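Local atomic coordinates of alpha-14 giardin (Giardia lamblia, PDB entry 3CHJ), a protein that binds calcium, probably binds phospholipid as an annexin, and may link the membrane bilayer to the underlying axoneme. Residues C103-L108 / K147-V152. Sequence-based numbering, arbitrary orientation.
Sequences CLVDVL and KLINAV
Ile149 reaches into the face of helix 101-108 formed by Leu104, Val105 and Leu108, and each of its branches meets a different one of them. CD1, at the end of the longer branch, lies against CB of Leu104 at 4.0 Å. The short branch turns the other way, its CG2 methyl facing CG2 of Val105 at 4.1 Å and coming equally near that residue's CA. Over the branch point comes Leu108, whose CD1 stands 4.0 Å from Ile149 CB. Both Val105 and Leu108 run roughly perpendicular to the isoleucine side chain, so methyls rest across it instead of lying alongside. The spread of the isoleucine follows from its first torsion: with chi1 at 68°, CG1 sits between the backbone N and the carbonyl carbon, while CG2 is anti to that carbon, and the extended chi2 carries CD1 out to Leu104.

One turn further on, Val152 continues the contact face of helix 144-154. Its CG1 approaches the carbonyl O of Leu108 at 3.4 Å, a van der Waals contact of a methyl with a backbone oxygen at the last residue of helix 101-108, where the helix turns into the loop holding Leu109. No hydrogen bond joins the two segments, and all five touching residues are buried. The axes of 103-108 and 147-152 pass 10.1 Å apart at 44°, running in the same general sense, and the nearest CA atoms are those of Leu108 and Ile149.

In this all-helical annexin fold the pair lies deep in the chain. Helix 82-94 packs on Leu104 through Ile90, Ala93 and Thr94, while Ile149 also touches Val135 of helix 131-139 and Leu109. Elsewhere on 147-152, Lys147 and Ala151 pack on helix 186-195, placing helix 144-154 between that helix and helix 101-108.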
loop_
_atom_site.group_PDB
_atom_site.type_symbol
_atom_site.label_atom_id
_atom_site.label_comp_id
_atom_site.label_asym_id
_atom_site.label_seq_id
_atom_site.Cartn_x
_atom_site.Cartn_y
_atom_site.Cartn_z
ATOM N N CYS A 103 -8.906 -1.064 -3.203
ATOM C CA CYS A 103 -8.329 -0.316 -2.086
ATOM C C CYS A 103 -8.138 -1.200 -0.868
ATOM O O CYS A 103 -7.093 -1.160 -0.236
ATOM C CB CYS A 103 -9.219 0.874 -1.753
ATOM S SG CYS A 103 -8.545 1.920 -0.449
ATOM N N LEU A 104 -9.140 -2.025 -0.562
ATOM C CA LEU A 104 -9.081 -2.908 0.603
ATOM C C LEU A 104 -7.927 -3.898 0.418
ATOM O O LEU A 104 -7.212 -4.190 1.359
ATOM C CB LEU A 104 -10.429 -3.625 0.771
ATOM C CG LEU A 104 -11.577 -2.676 1.144
ATOM C CD1 LEU A 104 -12.890 -3.486 1.269
ATOM C CD2 LEU A 104 -11.268 -1.909 2.409
ATOM N N VAL A 105 -7.760 -4.421 -0.797
ATOM C CA VAL A 105 -6.622 -5.308 -1.092
ATOM C C VAL A 105 -5.282 -4.586 -0.922
ATOM O O VAL A 105 -4.383 -5.082 -0.223
ATOM C CB VAL A 105 -6.785 -5.923 -2.489
ATOM C CG1 VAL A 105 -5.499 -6.678 -2.959
ATOM C CG2 VAL A 105 -8.013 -6.871 -2.461
ATOM N N ASP A 106 -5.177 -3.392 -1.500
ATOM C CA ASP A 106 -3.925 -2.636 -1.443
ATOM C C ASP A 106 -3.517 -2.358 -0.009
ATOM O O ASP A 106 -2.320 -2.387 0.319
ATOM C CB ASP A 106 -4.078 -1.283 -2.137
ATOM C CG ASP A 106 -4.109 -1.386 -3.656
ATOM O OD1 ASP A 106 -3.804 -2.462 -4.245
ATOM O OD2 ASP A 106 -4.431 -0.339 -4.258
ATOM N N VAL A 107 -4.498 -2.047 0.836
ATOM C CA VAL A 107 -4.204 -1.661 2.217
ATOM C C VAL A 107 -3.879 -2.885 3.051
ATOM O O VAL A 107 -2.806 -2.978 3.663
ATOM C CB VAL A 107 -5.380 -0.888 2.844
ATOM C CG1 VAL A 107 -5.152 -0.691 4.344
ATOM C CG2 VAL A 107 -5.564 0.458 2.131
ATOM N N LEU A 108 -4.793 -3.840 3.083
ATOM C CA LEU A 108 -4.677 -4.921 4.059
ATOM C C LEU A 108 -3.494 -5.831 3.800
ATOM O O LEU A 108 -2.953 -6.409 4.753
ATOM C CB LEU A 108 -5.979 -5.704 4.142
ATOM C CG LEU A 108 -7.069 -4.905 4.850
ATOM C CD1 LEU A 108 -8.442 -5.535 4.632
ATOM C CD2 LEU A 108 -6.744 -4.815 6.372
ATOM N N LYS A 147 -11.357 -14.051 0.770
ATOM C CA LYS A 147 -10.951 -14.963 1.847
ATOM C C LYS A 147 -9.590 -14.509 2.399
ATOM O O LYS A 147 -9.352 -14.541 3.610
ATOM C CB LYS A 147 -10.840 -16.403 1.348
ATOM C CG LYS A 147 -12.159 -17.000 0.917
ATOM C CD LYS A 147 -11.980 -18.452 0.473
ATOM C CE LYS A 147 -13.276 -19.065 -0.016
ATOM N NZ LYS A 147 -14.268 -19.231 1.081
ATOM N N LEU A 148 -8.701 -14.082 1.499
ATOM C CA LEU A 148 -7.356 -13.692 1.894
ATOM C C LEU A 148 -7.398 -12.434 2.766
ATOM O O LEU A 148 -6.810 -12.427 3.858
ATOM C CB LEU A 148 -6.449 -13.499 0.667
ATOM C CG LEU A 148 -5.033 -13.027 0.982
ATOM C CD1 LEU A 148 -4.293 -14.059 1.842
ATOM C CD2 LEU A 148 -4.307 -12.771 -0.298
ATOM N N ILE A 149 -8.050 -11.359 2.300
ATOM C CA ILE A 149 -8.072 -10.135 3.118
ATOM C C ILE A 149 -8.878 -10.313 4.419
ATOM O O ILE A 149 -8.532 -9.704 5.420
ATOM C CB ILE A 149 -8.484 -8.860 2.361
ATOM C CG1 ILE A 149 -9.969 -8.916 1.948
ATOM C CG2 ILE A 149 -7.539 -8.633 1.187
ATOM C CD1 ILE A 149 -10.478 -7.580 1.336
ATOM N N ASN A 150 -9.934 -11.138 4.404
ATOM C CA ASN A 150 -10.654 -11.422 5.651
ATOM C C ASN A 150 -9.748 -12.137 6.651
ATOM O O ASN A 150 -9.769 -11.828 7.868
ATOM C CB ASN A 150 -11.892 -12.288 5.390
ATOM C CG ASN A 150 -13.009 -11.529 4.711
ATOM O OD1 ASN A 150 -13.137 -10.297 4.855
ATOM N ND2 ASN A 150 -13.827 -12.249 3.971
ATOM N N ALA A 151 -8.957 -13.096 6.169
ATOM C CA ALA A 151 -8.052 -13.818 7.061
ATOM C C ALA A 151 -7.005 -12.872 7.652
ATOM O O ALA A 151 -6.619 -12.964 8.830
ATOM C CB ALA A 151 -7.389 -14.958 6.329
ATOM N N VAL A 152 -6.480 -11.990 6.819
ATOM C CA VAL A 152 -5.506 -11.023 7.284
ATOM C C VAL A 152 -6.136 -10.018 8.260
ATOM O O VAL A 152 -5.544 -9.697 9.300
ATOM C CB VAL A 152 -4.854 -10.300 6.082
ATOM C CG1 VAL A 152 -4.049 -9.084 6.521
ATOM C CG2 VAL A 152 -3.996 -11.292 5.311
#